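Local coordinates for protein SusD homolog (Bacteroides thetaiotaomicron, PDB 4MRU) that probably binds mucin O-glycans at the cell surface as a SusD-like, TPR-like outer membrane lipoprotein of a gut bacterium, at residues A[48-53]-A[67-72]; A[196-201]-A[322-327]; A[233-238]-A[359-364]. All blocks are in the same frame, centred on the assembly; numbering follows the deposited sequence. Where two conformers were deposited one is given.

Interaction 1 (A[48-53]-A[67-72]); sequences AMCGGS and EKYSTY. With EDO (1,2-ethanediol), chain G.
The carbonyl oxygen Met49 O, which lies 3.7 Å from Tyr69 CB, is gripped by two donors of one residue a helical turn on: Ser53 N and the hydroxyl Ser53 OG, at 2.8 Å from Met49 O, in the carbonyl plane and on a lone pair. Turned back to its own helix in this way, the hydroxyl still presses on the loop, with Ser53 OG 3.4 Å from Ser70 CB. The ring of Tyr69 carries the rest. Selenomethionine Met49 crosses it at about a right angle, its CB 3.7 Å from Tyr69 CD1 and its SE obliquely placed 4.8 Å from the ring centroid, a Met-aromatic contact. Across the ring from CD1, Cys50 CB lies 3.7 Å from Tyr69 CD2, while Cys50 N sits over one ring face toward its rim. Cys50 SG, anti to the backbone N (chi1 -180°), adds an oblique sulfur-aromatic contact. A type I turn from Tyr69 to Tyr72 shapes the loop, and Tyr69 OH is hydrogen-bonded to Trp78 O, Ser70 OG to Glu60 OE1. The contact thus joins helix 40-54 to the loop leading to helix 81-100, with strand 258-260 against Met49 and helix 427-437 against Cys50.

Interaction 2 (A[196-201]-A[322-327]); sequences RLFLHS and YVWMTA. With EDO (1,2-ethanediol), chain F.
Phe198 reaches from its helix to both residues of a classic beta bulge, Trp324 and Met325, which face Ala239 of the neighbouring strand. With CG anti to the backbone N (chi1 168°), the ring ends up close to the strand, although the side chain does not leave the backbone pointing at it. Its far end meets the indole obliquely: Phe198 CZ lies 3.9 Å from Trp324 CE3, the six-membered rings have their centroids 5.8 Å apart, and their planes are inclined at 52°, neither a stack nor edge-to-face. Met325, a selenomethionine, instead approaches the phenyl edge in plane, its CB 3.8 Å from Phe198 CE1. In one of its two conformers the chain beyond CB bends at both chi2 and chi3, bringing Met325 SE 4.0 Å from Ser201 CB; this part of the contact is less certain. An alanine in place of Phe198 is likely to open a gap beside the indole and the Met325 CB, leaving both with less to pack against. Segment axes 10.0 Å apart at an angle of 66° leave room for these side chains between helix 192-209 and the two-stranded sheet.

Polar groups turn elsewhere. Ser201 OG donates to Leu197 O at 2.7 Å from above the carbonyl plane, opposite the face used by Ser201 N, and is also hydrogen-bonded to Ile232 N. Trp324 O receives a bond from an ethanediol, probably from the crystallisation liquor. The buried helix-strand interface therefore rests on apolar and aromatic contact, with its serine hydroxyl satisfied outside it.

Interaction 3 (A[233-238]-A[359-364]); sequences EKNDDN and SFEEHG
Asn235 and Glu362 mark the nearest backbone approach, their CA atoms 6.4 Å apart, where a short 3-10 turn at 235-237 faces the last turns of helix 348-363. That helix finishes in a Schellman motif, with Gly364 at positive phi and Gly364 N bonded to Glu361 O. From the turn, the amide of Asn235 points at the helix and slides past the Glu361 side chain in the opposite direction. Asn235 ND2 donates to Glu361 OE2 at 2.9 Å, with an N-H...O angle of 153°, meeting the carboxylate on its anti side and 27° out of its plane. Glu361 is placed for this by an extended chain whose CG is anti to the backbone N (chi1 174°). The same amide nitrogen also bonds Leu358 O, one turn back on the helix.

At the other end of the amide, Asn235 OD1 receives Asn238 ND2 at 3.0 Å and lies 3.8 Å from Glu362 CB. One water links Asn235 OD1 to Glu362 OE1; another accepts a hydrogen bond from Asn235 N and donates one to Glu361 OE2, the water oxygen 2.6 Å from Glu361 OE2. Asn238 OD1 in turn accepts from Ala327 N.

Partners at both ends of the amide thus fix its rotation: the nitrogen serves two acceptors, and the oxygen accepts from Asn238 ND2 and a water. The Asn235 amide and the waters probably help to temper the negative charge of the two adjacent glutamates.

Interactions 2 and 3 form one continuous region, their centres 12 Å apart and their segments alternating along the chain. Asn238 of interaction 3 joins them directly: its OD1 lies 2.8 Å from Ala327 N of interaction 2, a probable hydrogen bond at the start of helix 327-339. Packing adds to this, with Leu197 CD1 3.6 Å from Asp237 OD2 and Thr326 CG2 3.7 Å from Glu362 OE1. Interaction 1 lies across the chain's centre, its own centre 26 Å from that of interaction 2 and 29 Å from that of interaction 3, and it touches neither. All three lie away from Asn373, a magnesium-binding residue whose ion is not bound to this chain in the model.

Interaction 1 (A[48-53]-A[67-72])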
loop_
_atom_site.group_PDB
_atom_site.type_symbol
_atom_site.label_atom_id
_atom_site.label_comp_id
_atom_site.label_asym_id
_atom_site.label_seq_id
_atom_site.Cartn_x
_atom_site.Cartn_y
_atom_site.Cartn_z
ATOM N N ALA A 48 -9.810 -0.436 4.117
ATOM C CA ALA A 48 -10.999 -0.316 3.285
ATOM C C ALA A 48 -11.338 1.167 3.025
ATOM O O ALA A 48 -11.426 1.617 1.891
ATOM C CB ALA A 48 -12.179 -1.054 3.926
HETATM N N MSE A 49 -11.423 1.913 4.099
HETATM C CA MSE A 49 -11.724 3.360 4.016
HETATM C C MSE A 49 -10.520 4.160 3.566
HETATM O O MSE A 49 -10.611 4.934 2.605
HETATM C CB MSE A 49 -12.187 3.815 5.369
HETATM C CG MSE A 49 -13.551 3.307 5.753
HETATM SE SE MSE A 49 -13.885 4.149 7.498
HETATM C CE MSE A 49 -15.328 2.997 8.205
ATOM N N CYS A 50 -9.403 4.063 4.278
ATOM C CA CYS A 50 -8.240 4.941 3.959
ATOM C C CYS A 50 -7.469 4.534 2.657
ATOM O O CYS A 50 -7.567 5.226 1.630
ATOM C CB CYS A 50 -7.322 5.013 5.175
ATOM S SG CYS A 50 -5.853 6.070 4.927
ATOM N N GLY A 51 -6.768 3.383 2.675
ATOM C CA GLY A 51 -6.070 2.903 1.503
ATOM C C GLY A 51 -7.018 2.768 0.321
ATOM O O GLY A 51 -6.702 3.152 -0.799
ATOM N N GLY A 52 -8.196 2.213 0.581
ATOM C CA GLY A 52 -9.164 1.962 -0.473
ATOM C C GLY A 52 -9.604 3.206 -1.203
ATOM O O GLY A 52 -9.604 3.244 -2.448
ATOM N N SER A 53 -9.982 4.231 -0.462
ATOM C CA SER A 53 -10.437 5.459 -1.082
ATOM C C SER A 53 -9.289 6.213 -1.776
ATOM O O SER A 53 -9.460 6.759 -2.862
ATOM C CB SER A 53 -11.115 6.407 -0.051
ATOM O OG SER A 53 -12.241 5.789 0.530
ATOM N N GLU A 67 -19.212 11.851 7.341
ATOM C CA GLU A 67 -17.828 12.150 7.697
ATOM C C GLU A 67 -16.962 10.963 7.342
ATOM O O GLU A 67 -16.705 10.083 8.174
ATOM C CB GLU A 67 -17.718 12.473 9.182
ATOM C CG GLU A 67 -18.602 13.627 9.605
ATOM C CD GLU A 67 -18.484 13.890 11.105
ATOM O OE1 GLU A 67 -17.510 14.548 11.538
ATOM O OE2 GLU A 67 -19.363 13.450 11.851
ATOM N N LYS A 68 -16.468 10.982 6.092
ATOM C CA LYS A 68 -15.821 9.857 5.487
ATOM C C LYS A 68 -14.397 10.157 5.051
ATOM O O LYS A 68 -14.040 11.274 4.652
ATOM C CB LYS A 68 -16.599 9.427 4.252
ATOM C CG LYS A 68 -18.008 8.953 4.495
ATOM C CD LYS A 68 -18.574 8.229 3.264
ATOM C CE LYS A 68 -18.823 9.202 2.117
ATOM N NZ LYS A 68 -19.480 8.539 0.957
ATOM N N TYR A 69 -13.579 9.109 5.066
ATOM C CA TYR A 69 -12.253 9.208 4.508
ATOM C C TYR A 69 -12.358 9.649 3.044
ATOM O O TYR A 69 -11.604 10.563 2.621
ATOM C CB TYR A 69 -11.480 7.889 4.602
ATOM C CG TYR A 69 -10.860 7.582 5.971
ATOM C CD1 TYR A 69 -11.613 7.062 7.014
ATOM C CD2 TYR A 69 -9.519 7.830 6.203
ATOM C CE1 TYR A 69 -11.028 6.764 8.252
ATOM C CE2 TYR A 69 -8.933 7.564 7.435
ATOM C CZ TYR A 69 -9.679 7.039 8.450
ATOM O OH TYR A 69 -9.054 6.759 9.628
ATOM N N SER A 70 -13.295 9.074 2.277
ATOM C CA SER A 70 -13.345 9.337 0.802
ATOM C C SER A 70 -13.672 10.800 0.446
ATOM O O SER A 70 -13.287 11.282 -0.636
ATOM C CB SER A 70 -14.323 8.422 0.112
ATOM O OG SER A 70 -15.610 8.628 0.617
ATOM N N THR A 71 -14.340 11.497 1.357
ATOM C CA THR A 71 -14.669 12.935 1.164
ATOM C C THR A 71 -13.746 13.874 1.963
ATOM O O THR A 71 -13.998 15.087 2.065
ATOM C CB THR A 71 -16.156 13.219 1.463
ATOM O OG1 THR A 71 -16.517 12.749 2.766
ATOM C CG2 THR A 71 -17.012 12.566 0.383
ATOM N N TYR A 72 -12.684 13.302 2.495
ATOM C CA TYR A 72 -11.572 14.004 3.161
ATOM C C TYR A 72 -11.942 14.562 4.537
ATOM O O TYR A 72 -11.229 15.418 5.061
ATOM C CB TYR A 72 -10.985 15.124 2.261
ATOM C CG TYR A 72 -10.519 14.705 0.875
ATOM C CD1 TYR A 72 -10.190 13.406 0.565
ATOM C CD2 TYR A 72 -10.392 15.650 -0.141
ATOM C CE1 TYR A 72 -9.685 13.071 -0.683
ATOM C CE2 TYR A 72 -9.955 15.310 -1.416
ATOM C CZ TYR A 72 -9.617 14.000 -1.690
ATOM O OH TYR A 72 -9.155 13.669 -2.942
HETATM C C1 EDO G . -8.164 11.368 -5.823
HETATM O O1 EDO G . -7.303 10.305 -5.422
HETATM C C2 EDO G . -9.401 11.394 -4.937
HETATM O O2 EDO G . -9.048 11.336 -3.534
#

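Interaction 2 (A[196-201]-A[322-327])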
loop_
_atom_site.group_PDB
_atom_site.type_symbol
_atom_site.label_atom_id
_atom_site.label_comp_id
_atom_site.label_asym_id
_atom_site.label_seq_id
_atom_site.Cartn_x
_atom_site.Cartn_y
_atom_site.Cartn_z
ATOM N N ARG A 196 14.907 -13.366 3.766
ATOM C CA ARG A 196 15.909 -12.426 3.214
ATOM C C ARG A 196 15.486 -11.801 1.871
ATOM O O ARG A 196 15.711 -10.616 1.643
ATOM C CB ARG A 196 17.291 -13.078 3.065
ATOM C CG ARG A 196 17.880 -13.427 4.432
ATOM C CD ARG A 196 19.335 -13.842 4.302
ATOM N NE ARG A 196 20.120 -12.679 3.985
ATOM C CZ ARG A 196 21.010 -12.583 3.007
ATOM N NH1 ARG A 196 21.290 -13.597 2.213
ATOM N NH2 ARG A 196 21.646 -11.437 2.852
ATOM N N LEU A 197 14.881 -12.589 0.988
ATOM C CA LEU A 197 14.365 -12.060 -0.253
ATOM C C LEU A 197 13.367 -10.955 0.039
ATOM O O LEU A 197 13.400 -9.849 -0.570
ATOM C CB LEU A 197 13.706 -13.154 -1.083
ATOM C CG LEU A 197 14.639 -14.278 -1.559
ATOM C CD1 LEU A 197 13.813 -15.309 -2.328
ATOM C CD2 LEU A 197 15.755 -13.709 -2.399
ATOM N N PHE A 198 12.478 -11.233 0.983
ATOM C CA PHE A 198 11.470 -10.239 1.324
ATOM C C PHE A 198 12.137 -8.986 1.892
ATOM O O PHE A 198 11.778 -7.853 1.534
ATOM C CB PHE A 198 10.447 -10.784 2.326
ATOM C CG PHE A 198 9.589 -9.736 2.904
ATOM C CD1 PHE A 198 8.585 -9.158 2.135
ATOM C CD2 PHE A 198 9.787 -9.292 4.192
ATOM C CE1 PHE A 198 7.786 -8.155 2.655
ATOM C CE2 PHE A 198 9.000 -8.287 4.709
ATOM C CZ PHE A 198 7.984 -7.741 3.944
ATOM N N LEU A 199 13.056 -9.180 2.811
ATOM C CA LEU A 199 13.747 -8.016 3.413
ATOM C C LEU A 199 14.405 -7.141 2.360
ATOM O O LEU A 199 14.310 -5.909 2.401
ATOM C CB LEU A 199 14.782 -8.509 4.418
ATOM C CG LEU A 199 15.563 -7.530 5.266
ATOM C CD1 LEU A 199 15.976 -8.237 6.551
ATOM C CD2 LEU A 199 16.773 -7.005 4.527
ATOM N N HIS A 200 15.087 -7.772 1.416
ATOM C CA HIS A 200 15.714 -7.017 0.308
ATOM C C HIS A 200 14.696 -6.306 -0.591
ATOM O O HIS A 200 14.952 -5.214 -1.103
ATOM C CB HIS A 200 16.598 -7.935 -0.503
ATOM C CG HIS A 200 17.691 -8.559 0.300
ATOM N ND1 HIS A 200 18.115 -9.865 0.101
ATOM C CD2 HIS A 200 18.382 -8.099 1.366
ATOM C CE1 HIS A 200 19.075 -10.139 0.966
ATOM N NE2 HIS A 200 19.226 -9.098 1.764
ATOM N N SER A 201 13.558 -6.939 -0.803
ATOM C CA SER A 201 12.495 -6.347 -1.570
ATOM C C SER A 201 11.925 -5.091 -0.841
ATOM O O SER A 201 11.674 -4.094 -1.447
ATOM C CB SER A 201 11.400 -7.385 -1.841
ATOM O OG SER A 201 11.952 -8.550 -2.456
ATOM N N TYR A 322 -3.393 -12.624 3.068
ATOM C CA TYR A 322 -3.123 -11.232 2.878
ATOM C C TYR A 322 -1.794 -11.095 2.120
ATOM O O TYR A 322 -0.770 -11.670 2.556
ATOM C CB TYR A 322 -3.049 -10.509 4.210
ATOM C CG TYR A 322 -4.298 -10.514 5.024
ATOM C CD1 TYR A 322 -5.271 -9.528 4.862
ATOM C CD2 TYR A 322 -4.512 -11.475 5.995
ATOM C CE1 TYR A 322 -6.429 -9.517 5.641
ATOM C CE2 TYR A 322 -5.687 -11.502 6.744
ATOM C CZ TYR A 322 -6.631 -10.490 6.580
ATOM O OH TYR A 322 -7.792 -10.494 7.340
ATOM N N VAL A 323 -1.778 -10.327 1.030
ATOM C CA VAL A 323 -0.614 -10.289 0.139
ATOM C C VAL A 323 0.244 -9.105 0.508
ATOM O O VAL A 323 -0.179 -7.953 0.349
ATOM C CB VAL A 323 -1.038 -10.239 -1.362
ATOM C CG1 VAL A 323 0.172 -10.163 -2.292
ATOM C CG2 VAL A 323 -1.906 -11.447 -1.749
ATOM N N TRP A 324 1.454 -9.372 1.019
ATOM C CA TRP A 324 2.361 -8.286 1.397
ATOM C C TRP A 324 3.231 -7.754 0.245
ATOM O O TRP A 324 3.267 -6.579 0.009
ATOM C CB TRP A 324 3.306 -8.748 2.460
ATOM C CG TRP A 324 2.687 -9.073 3.794
ATOM C CD1 TRP A 324 1.385 -9.100 4.115
ATOM C CD2 TRP A 324 3.403 -9.422 4.963
ATOM N NE1 TRP A 324 1.227 -9.450 5.445
ATOM C CE2 TRP A 324 2.471 -9.632 5.984
ATOM C CE3 TRP A 324 4.757 -9.562 5.251
ATOM C CZ2 TRP A 324 2.855 -9.991 7.294
ATOM C CZ3 TRP A 324 5.149 -9.855 6.538
ATOM C CH2 TRP A 324 4.202 -10.082 7.546
HETATM N N MSE A 325 3.959 -8.628 -0.432
HETATM C CA MSE A 325 4.904 -8.207 -1.457
HETATM C C MSE A 325 5.032 -9.307 -2.459
HETATM O O MSE A 325 5.221 -10.462 -2.108
HETATM C CB MSE A 325 6.254 -7.898 -0.817
HETATM C CG MSE A 325 7.238 -7.597 -1.950
HETATM SE SE MSE A 325 7.818 -5.757 -2.240
HETATM C CE MSE A 325 8.081 -5.333 -0.319
ATOM N N THR A 326 4.919 -8.932 -3.741
ATOM C CA THR A 326 4.990 -9.898 -4.814
ATOM C C THR A 326 6.133 -9.639 -5.798
ATOM O O THR A 326 6.691 -8.541 -5.913
ATOM C CB THR A 326 3.719 -9.895 -5.651
ATOM O OG1 THR A 326 3.644 -8.640 -6.365
ATOM C CG2 THR A 326 2.505 -10.140 -4.777
ATOM N N ALA A 327 6.467 -10.691 -6.507
ATOM C CA ALA A 327 7.434 -10.615 -7.608
ATOM C C ALA A 327 7.065 -9.552 -8.618
ATOM O O ALA A 327 7.939 -8.872 -9.112
ATOM C CB ALA A 327 7.553 -11.961 -8.282
HETATM C C1 EDO F . 3.852 -4.514 3.453
HETATM O O1 EDO F . 3.590 -3.106 3.484
HETATM C C2 EDO F . 2.613 -5.075 2.845
HETATM O O2 EDO F . 2.602 -4.517 1.543
#

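Interaction 3 (A[233-238]-A[359-364])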
loop_
_atom_site.group_PDB
_atom_site.type_symbol
_atom_site.label_atom_id
_atom_site.label_comp_id
_atom_site.label_asym_id
_atom_site.label_seq_id
_atom_site.Cartn_x
_atom_site.Cartn_y
_atom_site.Cartn_z
ATOM N N GLU A 233 11.740 -12.795 -7.008
ATOM C CA GLU A 233 11.702 -12.843 -8.489
ATOM C C GLU A 233 10.709 -13.855 -9.041
ATOM O O GLU A 233 10.377 -13.810 -10.208
ATOM C CB GLU A 233 13.082 -13.164 -9.042
ATOM C CG GLU A 233 14.075 -12.053 -8.872
ATOM C CD GLU A 233 15.402 -12.326 -9.597
ATOM O OE1 GLU A 233 16.098 -13.253 -9.202
ATOM O OE2 GLU A 233 15.738 -11.611 -10.543
ATOM N N LYS A 234 10.249 -14.770 -8.195
ATOM C CA LYS A 234 9.327 -15.801 -8.566
ATOM C C LYS A 234 8.100 -15.695 -7.706
ATOM O O LYS A 234 8.223 -15.377 -6.531
ATOM C CB LYS A 234 9.932 -17.187 -8.272
ATOM C CG LYS A 234 11.166 -17.573 -9.060
ATOM C CD LYS A 234 11.659 -18.959 -8.657
ATOM C CE LYS A 234 11.750 -19.116 -7.141
ATOM N NZ LYS A 234 12.529 -20.300 -6.705
ATOM N N ASN A 235 6.932 -15.975 -8.261
ATOM C CA ASN A 235 5.716 -15.897 -7.483
ATOM C C ASN A 235 5.692 -16.865 -6.264
ATOM O O ASN A 235 5.045 -16.612 -5.275
ATOM C CB ASN A 235 4.519 -16.144 -8.394
ATOM C CG ASN A 235 4.084 -14.868 -9.111
ATOM O OD1 ASN A 235 3.991 -13.790 -8.510
ATOM N ND2 ASN A 235 3.806 -14.985 -10.388
ATOM N N ASP A 236 6.416 -17.976 -6.351
ATOM C CA ASP A 236 6.507 -18.907 -5.212
ATOM C C ASP A 236 7.160 -18.278 -3.986
ATOM O O ASP A 236 6.925 -18.751 -2.889
ATOM C CB ASP A 236 7.284 -20.168 -5.593
ATOM C CG ASP A 236 6.460 -21.134 -6.432
ATOM O OD1 ASP A 236 5.195 -21.011 -6.478
ATOM O OD2 ASP A 236 7.092 -22.008 -7.054
ATOM N N ASP A 237 7.938 -17.211 -4.166
ATOM C CA ASP A 237 8.567 -16.542 -3.052
ATOM C C ASP A 237 7.783 -15.305 -2.552
ATOM O O ASP A 237 8.288 -14.577 -1.729
ATOM C CB ASP A 237 9.999 -16.162 -3.437
ATOM C CG ASP A 237 10.889 -17.391 -3.604
ATOM O OD1 ASP A 237 10.660 -18.359 -2.835
ATOM O OD2 ASP A 237 11.807 -17.381 -4.453
ATOM N N ASN A 238 6.594 -15.052 -3.081
ATOM C CA ASN A 238 5.806 -13.912 -2.641
ATOM C C ASN A 238 5.578 -14.024 -1.138
ATOM O O ASN A 238 5.415 -15.137 -0.625
ATOM C CB ASN A 238 4.437 -13.862 -3.351
ATOM C CG ASN A 238 4.544 -13.576 -4.852
ATOM O OD1 ASN A 238 5.568 -13.120 -5.345
ATOM N ND2 ASN A 238 3.446 -13.802 -5.565
ATOM N N SER A 359 2.339 -10.677 -12.703
ATOM C CA SER A 359 1.013 -10.434 -12.122
ATOM C C SER A 359 -0.044 -11.333 -12.781
ATOM O O SER A 359 -0.880 -11.886 -12.101
ATOM C CB SER A 359 0.623 -8.972 -12.233
ATOM O OG SER A 359 -0.707 -8.748 -11.870
ATOM N N PHE A 360 -0.067 -11.424 -14.106
ATOM C CA PHE A 360 -0.998 -12.378 -14.751
ATOM C C PHE A 360 -0.812 -13.800 -14.221
ATOM O O PHE A 360 -1.796 -14.523 -13.894
ATOM C CB PHE A 360 -0.823 -12.408 -16.293
ATOM C CG PHE A 360 -1.544 -11.301 -17.025
ATOM C CD1 PHE A 360 -1.327 -9.971 -16.698
ATOM C CD2 PHE A 360 -2.455 -11.603 -18.063
ATOM C CE1 PHE A 360 -1.941 -8.969 -17.411
ATOM C CE2 PHE A 360 -3.071 -10.586 -18.780
ATOM C CZ PHE A 360 -2.846 -9.275 -18.431
ATOM N N GLU A 361 0.434 -14.220 -14.141
ATOM C CA GLU A 361 0.729 -15.558 -13.676
ATOM C C GLU A 361 0.206 -15.727 -12.231
ATOM O O GLU A 361 -0.404 -16.752 -11.915
ATOM C CB GLU A 361 2.231 -15.857 -13.773
ATOM C CG GLU A 361 2.632 -17.214 -13.161
ATOM C CD GLU A 361 4.143 -17.434 -13.082
ATOM O OE1 GLU A 361 4.739 -17.889 -14.076
ATOM O OE2 GLU A 361 4.747 -17.126 -12.040
ATOM N N GLU A 362 0.404 -14.721 -11.367
ATOM C CA GLU A 362 -0.035 -14.754 -9.943
ATOM C C GLU A 362 -1.519 -15.062 -9.845
ATOM O O GLU A 362 -1.961 -15.779 -8.955
ATOM C CB GLU A 362 0.307 -13.415 -9.258
ATOM C CG GLU A 362 0.008 -13.268 -7.755
ATOM C CD GLU A 362 0.049 -11.797 -7.272
ATOM O OE1 GLU A 362 0.746 -10.914 -7.912
ATOM O OE2 GLU A 362 -0.585 -11.530 -6.207
ATOM N N HIS A 363 -2.292 -14.507 -10.759
ATOM C CA HIS A 363 -3.747 -14.653 -10.733
ATOM C C HIS A 363 -4.287 -15.729 -11.676
ATOM O O HIS A 363 -5.498 -15.894 -11.793
ATOM C CB HIS A 363 -4.359 -13.326 -11.081
ATOM C CG HIS A 363 -4.016 -12.262 -10.089
ATOM N ND1 HIS A 363 -4.618 -12.194 -8.857
ATOM C CD2 HIS A 363 -3.085 -11.282 -10.111
ATOM C CE1 HIS A 363 -4.100 -11.190 -8.173
ATOM N NE2 HIS A 363 -3.150 -10.630 -8.903
ATOM N N GLY A 364 -3.415 -16.472 -12.329
ATOM C CA GLY A 364 -3.849 -17.478 -13.297
ATOM C C GLY A 364 -4.465 -16.918 -14.586
ATOM O O GLY A 364 -5.256 -17.589 -15.257
HETATM O O HOH W 1 7.012 -17.148 -10.850
HETATM O O HOH W 2 3.460 -11.283 -8.721
#